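Local coordinates for protein replicative DNA helicase (Helicobacter pylori, PDB 3GXV) that probably unwinds DNA at the replication fork as a hexameric ATP-hydrolysing helicase whose N-terminal domain, seen here, interacts with primase, at residues C60-E64 / N65-Q69; K75-E79 / E80-A84; A104-K107 / R108-G112. One frame throughout, in Å; residues are numbered along the deposited sequence.

Contact 1 of 3, residues C60-E64 / N65-Q69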
ATOM      1  N   CYS B  60      -6.197   3.066   1.081  1.00 27.72           N
ATOM      2  CA  CYS B  60      -5.899   1.639   1.051  1.00 25.64           C
ATOM      3  C   CYS B  60      -4.529   1.452   0.412  1.00 24.81           C
ATOM      4  O   CYS B  60      -4.193   2.115  -0.573  1.00 27.02           O
ATOM      5  CB  CYS B  60      -6.946   0.864   0.243  1.00 25.23           C
ATOM      6  SG  CYS B  60      -6.658  -0.935   0.242  1.00 22.07           S
ATOM      7  N   PRO B  61      -3.713   0.550   0.966  1.00 18.08           N
ATOM      8  CA  PRO B  61      -2.392   0.345   0.384  1.00 14.37           C
ATOM      9  C   PRO B  61      -2.452   0.026  -1.111  1.00 14.45           C
ATOM     10  O   PRO B  61      -3.444  -0.500  -1.608  1.00 13.12           O
ATOM     11  CB  PRO B  61      -1.839  -0.820   1.203  1.00 15.61           C
ATOM     12  CG  PRO B  61      -2.491  -0.648   2.542  1.00 11.83           C
ATOM     13  CD  PRO B  61      -3.904  -0.288   2.166  1.00 17.34           C
ATOM     14  N   ILE B  62      -1.393   0.374  -1.832  1.00 11.11           N
ATOM     15  CA  ILE B  62      -1.331   0.063  -3.249  1.00  8.89           C
ATOM     16  C   ILE B  62      -0.325  -1.065  -3.369  1.00  8.62           C
ATOM     17  O   ILE B  62       0.875  -0.830  -3.395  1.00  7.83           O
ATOM     18  CB  ILE B  62      -0.838   1.250  -4.077  1.00  8.37           C
ATOM     19  CG1 ILE B  62      -1.892   2.356  -4.061  1.00  6.54           C
ATOM     20  CG2 ILE B  62      -0.511   0.785  -5.497  1.00  4.76           C
ATOM     21  CD1 ILE B  62      -1.430   3.675  -4.678  1.00  7.46           C
ATOM     22  N   ASP B  63      -0.815  -2.297  -3.411  1.00 10.23           N
ATOM     23  CA  ASP B  63       0.070  -3.445  -3.518  1.00  9.95           C
ATOM     24  C   ASP B  63      -0.531  -4.514  -4.419  1.00  8.41           C
ATOM     25  O   ASP B  63      -1.626  -4.342  -4.956  1.00  8.42           O
ATOM     26  CB  ASP B  63       0.376  -4.019  -2.122  1.00  8.31           C
ATOM     27  CG  ASP B  63      -0.882  -4.395  -1.336  1.00  7.53           C
ATOM     28  OD1 ASP B  63      -1.749  -5.089  -1.900  1.00  5.89           O
ATOM     29  OD2 ASP B  63      -0.990  -4.013  -0.146  1.00  6.41           O
ATOM     30  N   GLU B  64       0.204  -5.602  -4.598  1.00 10.16           N
ATOM     31  CA  GLU B  64      -0.248  -6.699  -5.436  1.00 12.83           C
ATOM     32  C   GLU B  64      -1.644  -7.174  -5.024  1.00 12.36           C
ATOM     33  O   GLU B  64      -2.525  -7.348  -5.877  1.00 11.08           O
ATOM     34  CB  GLU B  64       0.746  -7.855  -5.353  1.00 16.17           C
ATOM     35  CG  GLU B  64       1.327  -8.243  -6.702  1.00 20.52           C
ATOM     36  CD  GLU B  64       2.371  -9.334  -6.605  1.00 22.20           C
ATOM     37  OE1 GLU B  64       3.348  -9.158  -5.851  1.00 23.87           O
ATOM     38  OE2 GLU B  64       2.217 -10.365  -7.289  1.00 23.45           O
ATOM     39  N   ASN B  65      -1.840  -7.375  -3.720  1.00 11.94           N
ATOM     40  CA  ASN B  65      -3.128  -7.832  -3.185  1.00 10.79           C
ATOM     41  C   ASN B  65      -4.287  -6.922  -3.565  1.00  9.28           C
ATOM     42  O   ASN B  65      -5.178  -7.325  -4.296  1.00  8.65           O
ATOM     43  CB  ASN B  65      -3.057  -7.975  -1.652  1.00  8.42           C
ATOM     44  CG  ASN B  65      -4.432  -8.129  -1.001  1.00  7.96           C
ATOM     45  OD1 ASN B  65      -5.339  -8.725  -1.573  1.00  7.10           O
ATOM     46  ND2 ASN B  65      -4.579  -7.603   0.213  1.00  4.85           N
ATOM     47  N   PHE B  66      -4.274  -5.688  -3.088  1.00  9.36           N
ATOM     48  CA  PHE B  66      -5.370  -4.781  -3.383  1.00  9.36           C
ATOM     49  C   PHE B  66      -5.550  -4.348  -4.832  1.00 11.18           C
ATOM     50  O   PHE B  66      -6.666  -4.020  -5.245  1.00  7.45           O
ATOM     51  CB  PHE B  66      -5.259  -3.579  -2.471  1.00 10.57           C
ATOM     52  CG  PHE B  66      -5.409  -3.933  -1.019  1.00 11.90           C
ATOM     53  CD1 PHE B  66      -6.638  -4.350  -0.520  1.00  9.92           C
ATOM     54  CD2 PHE B  66      -4.312  -3.901  -0.164  1.00 12.37           C
ATOM     55  CE1 PHE B  66      -6.774  -4.726   0.801  1.00 12.10           C
ATOM     56  CE2 PHE B  66      -4.440  -4.276   1.160  1.00 12.91           C
ATOM     57  CZ  PHE B  66      -5.674  -4.692   1.645  1.00 14.37           C
ATOM     58  N   ILE B  67      -4.472  -4.356  -5.614  1.00 13.68           N
ATOM     59  CA  ILE B  67      -4.593  -3.953  -7.006  1.00 14.96           C
ATOM     60  C   ILE B  67      -5.457  -4.981  -7.700  1.00 14.90           C
ATOM     61  O   ILE B  67      -6.300  -4.640  -8.520  1.00 15.53           O
ATOM     62  CB  ILE B  67      -3.221  -3.881  -7.716  1.00 14.61           C
ATOM     63  CG1 ILE B  67      -2.427  -2.684  -7.202  1.00 14.47           C
ATOM     64  CG2 ILE B  67      -3.420  -3.778  -9.215  1.00 14.52           C
ATOM     65  CD1 ILE B  67      -3.086  -1.348  -7.478  1.00 15.25           C
ATOM     66  N   ARG B  68      -5.260  -6.242  -7.344  1.00 19.23           N
ATOM     67  CA  ARG B  68      -6.022  -7.317  -7.954  1.00 21.71           C
ATOM     68  C   ARG B  68      -7.427  -7.403  -7.373  1.00 26.61           C
ATOM     69  O   ARG B  68      -8.347  -7.880  -8.035  1.00 25.70           O
ATOM     70  CB  ARG B  68      -5.305  -8.643  -7.761  1.00 20.45           C
ATOM     71  CG  ARG B  68      -3.899  -8.683  -8.331  1.00 20.67           C
ATOM     72  CD  ARG B  68      -3.563 -10.102  -8.751  1.00 22.71           C
ATOM     73  NE  ARG B  68      -2.213 -10.519  -8.393  1.00 23.38           N
ATOM     74  CZ  ARG B  68      -1.110  -9.868  -8.736  1.00 26.94           C
ATOM     75  NH1 ARG B  68      -1.186  -8.752  -9.448  1.00 29.18           N
ATOM     76  NH2 ARG B  68       0.078 -10.346  -8.382  1.00 28.86           N
ATOM     77  N   GLN B  69      -7.591  -6.959  -6.132  1.00 26.65           N
ATOM     78  CA  GLN B  69      -8.904  -6.979  -5.507  1.00 30.10           C
ATOM     79  C   GLN B  69      -9.757  -5.840  -6.061  1.00 33.46           C
ATOM     80  O   GLN B  69     -10.951  -6.003  -6.270  1.00 34.67           O
ATOM     81  CB  GLN B  69      -8.789  -6.829  -3.983  1.00 28.66           C
ATOM     82  CG  GLN B  69      -8.487  -8.115  -3.232  1.00 25.82           C
ATOM     83  CD  GLN B  69      -8.704  -7.974  -1.730  1.00 23.60           C
ATOM     84  OE1 GLN B  69      -9.774  -7.559  -1.287  1.00 25.80           O
ATOM     85  NE2 GLN B  69      -7.694  -8.327  -0.942  1.00 20.10           N
TER
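Asp63 and Phe66 meet through two torsions. The Asp63 CG sits between the backbone N and the carbonyl carbon (chi1 56°), which turns the carboxylate forward over the first turn of helix 64-69. The Phe66 CG lies anti to its own carbonyl carbon, which brings the ring under Cys60 SG and beside the Asp63 carboxylate. Asp63 OD1 accepts from Phe66 N at 2.9 Å, nearly straight at 161°. The other oxygen, Asp63 OD2, lies 3.3 Å from Phe66 CD2 and is hydrogen-bonded to Tyr41 of the second subunit. The Asp63 backbone is used as well: Asp63 O accepts from Ile67 N at 2.9 Å. One residue therefore holds two N-H groups of the first turn.

The Phe66 ring is covered on both faces. Cys60 SG stands over one face, 3.6 Å from the Phe66 ring centroid, a sulfur-aromatic contact. Asn65 ND2 lies over the centre of the opposite face and is hydrogen-bonded to Gln11 and Tyr41 of the second subunit. Deeper in, Ile62 CG2 meets Ile67 CD1 at 3.9 Å, and both side chains also pack on helix 43-57.

Farther along the turn, beside Phe86 and the second subunit, Glu64 and Arg68 run side by side and point the same way. Glu64 OE2 forms a salt bridge with Arg68 NH2; the modelled separation is very short. Carboxylate and guanidinium planes are turned 64° apart, so the pairing is not a flat two-pronged one. Asp63 is the N-cap of helix 64-69, within the all-helical DnaB N-terminal domain and at its interface with a second subunit.

Contact 2 of 3, residues K75-E79 / E80-A84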
ATOM      1  N   LYS B  75     -13.684  -5.710 -16.768  1.00 56.29           N
ATOM      2  CA  LYS B  75     -12.488  -5.387 -17.508  1.00 56.08           C
ATOM      3  C   LYS B  75     -11.388  -5.821 -16.541  1.00 56.12           C
ATOM      4  O   LYS B  75     -11.498  -5.594 -15.333  1.00 59.33           O
ATOM      5  CB  LYS B  75     -12.419  -3.873 -17.736  1.00 52.48           C
ATOM      6  CG  LYS B  75     -11.259  -3.418 -18.569  1.00 48.08           C
ATOM      7  CD  LYS B  75     -11.370  -3.938 -19.983  1.00 45.57           C
ATOM      8  CE  LYS B  75     -10.299  -3.323 -20.861  1.00 45.52           C
ATOM      9  NZ  LYS B  75      -8.928  -3.710 -20.428  1.00 45.23           N
ATOM     10  N   GLN B  76     -10.352  -6.464 -17.060  1.00 53.25           N
ATOM     11  CA  GLN B  76      -9.267  -6.924 -16.211  1.00 50.40           C
ATOM     12  C   GLN B  76      -7.892  -6.704 -16.836  1.00 48.17           C
ATOM     13  O   GLN B  76      -7.768  -6.530 -18.050  1.00 49.73           O
ATOM     14  CB  GLN B  76      -9.472  -8.408 -15.881  1.00 49.14           C
ATOM     15  CG  GLN B  76      -8.344  -9.003 -15.068  1.00 46.72           C
ATOM     16  CD  GLN B  76      -8.789 -10.153 -14.196  1.00 45.31           C
ATOM     17  OE1 GLN B  76      -9.625  -9.980 -13.306  1.00 44.10           O
ATOM     18  NE2 GLN B  76      -8.229 -11.336 -14.440  1.00 44.10           N
ATOM     19  N   ILE B  77      -6.866  -6.697 -15.991  1.00 40.27           N
ATOM     20  CA  ILE B  77      -5.487  -6.513 -16.432  1.00 32.71           C
ATOM     21  C   ILE B  77      -4.767  -7.861 -16.503  1.00 31.95           C
ATOM     22  O   ILE B  77      -4.455  -8.459 -15.472  1.00 30.97           O
ATOM     23  CB  ILE B  77      -4.701  -5.589 -15.467  1.00 26.80           C
ATOM     24  CG1 ILE B  77      -5.318  -4.193 -15.462  1.00 22.25           C
ATOM     25  CG2 ILE B  77      -3.249  -5.501 -15.895  1.00 21.89           C
ATOM     26  CD1 ILE B  77      -4.594  -3.205 -14.565  1.00 17.99           C
ATOM     27  N   LYS B  78      -4.497  -8.326 -17.721  1.00 32.14           N
ATOM     28  CA  LYS B  78      -3.828  -9.605 -17.934  1.00 31.79           C
ATOM     29  C   LYS B  78      -2.617  -9.787 -17.035  1.00 32.49           C
ATOM     30  O   LYS B  78      -1.740  -8.917 -16.972  1.00 34.13           O
ATOM     31  CB  LYS B  78      -3.415  -9.750 -19.394  1.00 30.56           C
ATOM     32  CG  LYS B  78      -4.588  -9.809 -20.345  1.00 30.82           C
ATOM     33  CD  LYS B  78      -4.130 -10.076 -21.763  1.00 30.84           C
ATOM     34  CE  LYS B  78      -5.309 -10.170 -22.717  1.00 30.42           C
ATOM     35  NZ  LYS B  78      -4.839 -10.478 -24.096  1.00 31.53           N
ATOM     36  N   GLU B  79      -2.581 -10.930 -16.352  1.00 31.88           N
ATOM     37  CA  GLU B  79      -1.505 -11.262 -15.427  1.00 29.92           C
ATOM     38  C   GLU B  79      -0.106 -10.905 -15.892  1.00 27.67           C
ATOM     39  O   GLU B  79       0.727 -10.481 -15.087  1.00 26.77           O
ATOM     40  CB  GLU B  79      -1.548 -12.749 -15.067  1.00 31.98           C
ATOM     41  CG  GLU B  79      -2.432 -13.075 -13.879  1.00 33.49           C
ATOM     42  CD  GLU B  79      -1.950 -12.425 -12.593  1.00 34.26           C
ATOM     43  OE1 GLU B  79      -0.785 -12.654 -12.206  1.00 34.79           O
ATOM     44  OE2 GLU B  79      -2.740 -11.689 -11.963  1.00 34.97           O
ATOM     45  N   GLU B  80       0.173 -11.073 -17.178  1.00 23.68           N
ATOM     46  CA  GLU B  80       1.508 -10.756 -17.661  1.00 20.72           C
ATOM     47  C   GLU B  80       1.821  -9.269 -17.534  1.00 18.79           C
ATOM     48  O   GLU B  80       2.974  -8.890 -17.324  1.00 14.66           O
ATOM     49  CB  GLU B  80       1.684 -11.206 -19.114  1.00 24.68           C
ATOM     50  CG  GLU B  80       0.624 -10.707 -20.087  1.00 30.56           C
ATOM     51  CD  GLU B  80      -0.480 -11.729 -20.336  1.00 34.67           C
ATOM     52  OE1 GLU B  80      -1.264 -11.522 -21.287  1.00 36.22           O
ATOM     53  OE2 GLU B  80      -0.569 -12.733 -19.587  1.00 36.02           O
ATOM     54  N   ASP B  81       0.791  -8.436 -17.645  1.00 17.76           N
ATOM     55  CA  ASP B  81       0.959  -6.987 -17.552  1.00 17.70           C
ATOM     56  C   ASP B  81       1.174  -6.535 -16.114  1.00 17.72           C
ATOM     57  O   ASP B  81       1.769  -5.483 -15.867  1.00 11.55           O
ATOM     58  CB  ASP B  81      -0.257  -6.267 -18.149  1.00 20.55           C
ATOM     59  CG  ASP B  81      -0.272  -6.315 -19.667  1.00 22.95           C
ATOM     60  OD1 ASP B  81       0.768  -6.012 -20.274  1.00 26.01           O
ATOM     61  OD2 ASP B  81      -1.315  -6.647 -20.258  1.00 25.71           O
ATOM     62  N   LEU B  82       0.675  -7.342 -15.181  1.00 17.93           N
ATOM     63  CA  LEU B  82       0.805  -7.065 -13.760  1.00 18.71           C
ATOM     64  C   LEU B  82       2.223  -7.404 -13.328  1.00 19.31           C
ATOM     65  O   LEU B  82       2.935  -6.553 -12.797  1.00 18.54           O
ATOM     66  CB  LEU B  82      -0.203  -7.902 -12.956  1.00 22.90           C
ATOM     67  CG  LEU B  82      -1.696  -7.545 -13.024  1.00 23.50           C
ATOM     68  CD1 LEU B  82      -2.511  -8.599 -12.295  1.00 24.95           C
ATOM     69  CD2 LEU B  82      -1.936  -6.181 -12.400  1.00 23.02           C
ATOM     70  N   VAL B  83       2.637  -8.645 -13.572  1.00 19.70           N
ATOM     71  CA  VAL B  83       3.977  -9.087 -13.197  1.00 21.46           C
ATOM     72  C   VAL B  83       5.017  -8.182 -13.845  1.00 23.08           C
ATOM     73  O   VAL B  83       6.130  -8.031 -13.333  1.00 22.60           O
ATOM     74  CB  VAL B  83       4.238 -10.544 -13.637  1.00 20.14           C
ATOM     75  CG1 VAL B  83       3.094 -11.427 -13.195  1.00 20.12           C
ATOM     76  CG2 VAL B  83       4.405 -10.613 -15.132  1.00 21.01           C
ATOM     77  N   ALA B  84       4.644  -7.583 -14.974  1.00 22.65           N
ATOM     78  CA  ALA B  84       5.538  -6.677 -15.685  1.00 23.30           C
ATOM     79  C   ALA B  84       5.757  -5.455 -14.806  1.00 23.66           C
ATOM     80  O   ALA B  84       6.888  -5.013 -14.582  1.00 24.42           O
ATOM     81  CB  ALA B  84       4.917  -6.259 -17.017  1.00 24.56           C
TER
HETATM   82  O   HOH W   1      -3.750  -6.098 -19.655  1.00 26.01           O
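The chain passes from an extended loop at Ile77 and Lys78 into helix 79-87, and the two segments meet as the first turn of that helix in the DnaB-type N-terminal domain. Lys78 O accepts from Asp81 N at 2.7 Å, with the donor 35° out of the carbonyl plane. A second, weak bond reaches the same oxygen from Leu82 N. From the next residue, Glu79 O accepts from Val83 N at 3.1 Å with an almost straight N-H (175°). The first turn mixes i to i+3 and i to i+4 bonds, and only from Glu79 O to Val83 N is the alpha-helical pattern well formed.

Ile77 turns its side chain toward the helix. Ile77 CG2 lies anti to the backbone N and touches Leu82 CD2 at 3.8 Å, the two side chains crossing at about a right angle. The same methyl rests against Asp81 CB. Ile77 also packs on Leu47 of helix 43-57, and both Ile77 and Leu82 touch Met71, so this side of the turn faces the interior. From the outer side, the Glu79 chain bends at chi2 (-63°) and brings Glu79 OE2 to 3.1 Å from Leu82 CD1, a close polar-to-methyl approach. That carboxylate also has a long, weak ion pair with Arg68.

Lys78 and Glu80 lie alongside each other on the solvent side. Glu80 OE1 meets the aliphatic part of the lysine, while the charged ends stay apart: Lys78 NZ is 4.7 Å from Glu80 OE1. Asp81 OD1 bonds to Tyr42 OH. Asp81 OD2 accepts from a water at 2.6 Å, and that water in turn accepts a weak bond from Lys78 N.

Contact 3 of 3, residues A104-K107 / R108-G112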
ATOM      1  N   ALA B 104       5.306  12.375 -24.208  1.00  5.12           N
ATOM      2  CA  ALA B 104       4.897  11.497 -25.302  1.00  1.99           C
ATOM      3  C   ALA B 104       3.376  11.457 -25.401  1.00  2.75           C
ATOM      4  O   ALA B 104       2.811  11.190 -26.458  1.00  1.00           O
ATOM      5  CB  ALA B 104       5.461  10.099 -25.107  1.00  1.00           C
ATOM      6  N   SER B 105       2.714  11.718 -24.283  1.00  4.69           N
ATOM      7  CA  SER B 105       1.262  11.760 -24.270  1.00  2.56           C
ATOM      8  C   SER B 105       0.865  12.966 -25.122  1.00  1.82           C
ATOM      9  O   SER B 105       0.063  12.851 -26.040  1.00  2.92           O
ATOM     10  CB  SER B 105       0.747  11.929 -22.842  1.00  2.09           C
ATOM     11  OG  SER B 105      -0.651  12.116 -22.836  1.00  3.46           O
ATOM     12  N   ILE B 106       1.475  14.111 -24.839  1.00  6.03           N
ATOM     13  CA  ILE B 106       1.195  15.342 -25.577  1.00  5.17           C
ATOM     14  C   ILE B 106       1.488  15.206 -27.073  1.00  2.86           C
ATOM     15  O   ILE B 106       0.745  15.724 -27.914  1.00  1.00           O
ATOM     16  CB  ILE B 106       2.009  16.524 -24.982  1.00  3.30           C
ATOM     17  CG1 ILE B 106       1.541  16.782 -23.547  1.00  3.61           C
ATOM     18  CG2 ILE B 106       1.857  17.780 -25.854  1.00  1.00           C
ATOM     19  CD1 ILE B 106       2.245  17.943 -22.864  1.00  2.98           C
ATOM     20  N   LYS B 107       2.578  14.520 -27.399  1.00  3.06           N
ATOM     21  CA  LYS B 107       2.932  14.306 -28.787  1.00  2.06           C
ATOM     22  C   LYS B 107       1.825  13.528 -29.493  1.00  4.00           C
ATOM     23  O   LYS B 107       1.406  13.910 -30.581  1.00  4.23           O
ATOM     24  CB  LYS B 107       4.259  13.548 -28.905  1.00  3.41           C
ATOM     25  CG  LYS B 107       5.465  14.377 -28.558  1.00  6.13           C
ATOM     26  CD  LYS B 107       6.731  13.833 -29.186  1.00  9.58           C
ATOM     27  CE  LYS B 107       6.709  13.990 -30.696  1.00 10.85           C
ATOM     28  NZ  LYS B 107       8.011  13.645 -31.340  1.00 12.89           N
ATOM     29  N   ARG B 108       1.357  12.449 -28.874  1.00  3.67           N
ATOM     30  CA  ARG B 108       0.293  11.626 -29.453  1.00  7.58           C
ATOM     31  C   ARG B 108      -1.000  12.432 -29.631  1.00  7.53           C
ATOM     32  O   ARG B 108      -1.755  12.212 -30.580  1.00  6.52           O
ATOM     33  CB  ARG B 108       0.032  10.386 -28.579  1.00  7.47           C
ATOM     34  CG  ARG B 108       1.191   9.391 -28.543  1.00 11.31           C
ATOM     35  CD  ARG B 108       0.771   8.061 -27.924  1.00 12.33           C
ATOM     36  NE  ARG B 108       0.228   8.233 -26.574  1.00 12.42           N
ATOM     37  CZ  ARG B 108       0.959   8.397 -25.476  1.00 10.00           C
ATOM     38  NH1 ARG B 108       2.291   8.405 -25.547  1.00 11.31           N
ATOM     39  NH2 ARG B 108       0.357   8.576 -24.304  1.00  6.89           N
ATOM     40  N   LYS B 109      -1.244  13.370 -28.721  1.00  8.40           N
ATOM     41  CA  LYS B 109      -2.420  14.229 -28.802  1.00 11.40           C
ATOM     42  C   LYS B 109      -2.222  15.226 -29.947  1.00  9.84           C
ATOM     43  O   LYS B 109      -3.169  15.659 -30.593  1.00  9.88           O
ATOM     44  CB  LYS B 109      -2.614  14.987 -27.486  1.00 19.20           C
ATOM     45  CG  LYS B 109      -2.917  14.101 -26.298  1.00 26.90           C
ATOM     46  CD  LYS B 109      -3.359  14.935 -25.105  1.00 32.92           C
ATOM     47  CE  LYS B 109      -3.339  14.121 -23.824  1.00 35.44           C
ATOM     48  NZ  LYS B 109      -4.223  12.922 -23.896  1.00 38.01           N
ATOM     49  N   LEU B 110      -0.968  15.581 -30.181  1.00  6.96           N
ATOM     50  CA  LEU B 110      -0.610  16.500 -31.239  1.00  6.72           C
ATOM     51  C   LEU B 110      -0.890  15.841 -32.576  1.00  4.77           C
ATOM     52  O   LEU B 110      -1.507  16.432 -33.457  1.00  4.52           O
ATOM     53  CB  LEU B 110       0.873  16.854 -31.129  1.00  3.59           C
ATOM     54  CG  LEU B 110       1.222  17.864 -30.032  1.00  5.35           C
ATOM     55  CD1 LEU B 110       2.716  17.840 -29.774  1.00  1.60           C
ATOM     56  CD2 LEU B 110       0.759  19.249 -30.453  1.00  6.10           C
ATOM     57  N   PHE B 111      -0.423  14.606 -32.696  1.00  4.15           N
ATOM     58  CA  PHE B 111      -0.581  13.789 -33.883  1.00  6.98           C
ATOM     59  C   PHE B 111      -2.058  13.475 -34.158  1.00  8.57           C
ATOM     60  O   PHE B 111      -2.492  13.454 -35.314  1.00 10.31           O
ATOM     61  CB  PHE B 111       0.205  12.489 -33.699  1.00 10.94           C
ATOM     62  CG  PHE B 111       0.459  11.754 -34.974  1.00 17.28           C
ATOM     63  CD1 PHE B 111       1.486  12.143 -35.825  1.00 19.40           C
ATOM     64  CD2 PHE B 111      -0.344  10.670 -35.344  1.00 20.93           C
ATOM     65  CE1 PHE B 111       1.708  11.461 -37.029  1.00 19.33           C
ATOM     66  CE2 PHE B 111      -0.121   9.988 -36.546  1.00 19.49           C
ATOM     67  CZ  PHE B 111       0.902  10.384 -37.382  1.00 18.51           C
ATOM     68  N   GLY B 112      -2.829  13.231 -33.102  1.00  4.92           N
ATOM     69  CA  GLY B 112      -4.237  12.927 -33.283  1.00  6.55           C
ATOM     70  C   GLY B 112      -4.983  14.102 -33.881  1.00  6.00           C
ATOM     71  O   GLY B 112      -5.750  13.944 -34.832  1.00  8.23           O
TER
HETATM   72  O   HOH W   2      -1.965  10.312 -24.688  1.00 24.20           O
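Arg108 folds back over the preceding turn and lies against Ala104 and Ser105. Arg108 CB starts between Ser105 O and Ala104 O. CG is anti to the carbonyl carbon (chi1 -67°), which places Arg108 CG 3.2 Å from Ala104 O. CD and NE pass that oxygen more loosely, and a bend at chi3 (-57°) turns the chain back along the helix. CZ stands over the backbone, with Ser105 CA beneath one face of the guanidinium, offset toward its rim. Arg108 NH1 reaches Ala104 O at 3.0 Å, but the angle is too poor for a hydrogen bond. Arg108 NH1 also lies near Ala104 CB. Arg108 NH2 lies 3.3 Å from Ser105 CA and gives a weak hydrogen bond to a water.

That water donates to Ser105 OG at 2.9 Å, so it bridges the serine and the arginine. The main polar partner of Ser105 OG is Asp39 OD1. Arg108 NH2 makes a weak bond to Asp39 O as well. These links join this side of helix 95-119 to the loop around Asp39.

The backbone is ordinary alpha-helix. Arg108 N, Lys109 N, Leu110 N and Phe111 N donate in turn to Ala104 O, Ser105 O, Ile106 O and Lys107 O. The turn belongs to the long helix 95-119, the last of this all-helical domain.

Lys109 follows a different path along its neighbour. Its CG lies near Ser105 O, and Lys109 CE meets Ser105 OG at 3.5 Å. Lys109 NZ makes a long, weak ion pair with Asp39. On another side, Ile106 and Leu110 form an i to i+4 apolar pair. Their methyls, Ile106 CG2 and Leu110 CD1, are 4.0 Å apart.

Overall arrangement
The three contacts follow one another along the chain, each closing before the next opens. Contacts 1 and 2 are the starts of successive helices, 64-69 and 79-87, with centres about 13 Å apart. They touch through Arg68 and Ile67 of the first and Leu82 and Glu79 of the second, and both also pack on helix 43-57. Contact 3 lies within helix 95-119, on the opposite side of the chain's centre, about 31 Å from contact 1 and 25 Å from contact 2, centre to centre. Only contact 1 meets the second subunit. The domain thus joins two short helix starts, the first capped and at a subunit interface, to one long helix whose segment here is largely solvent-facing.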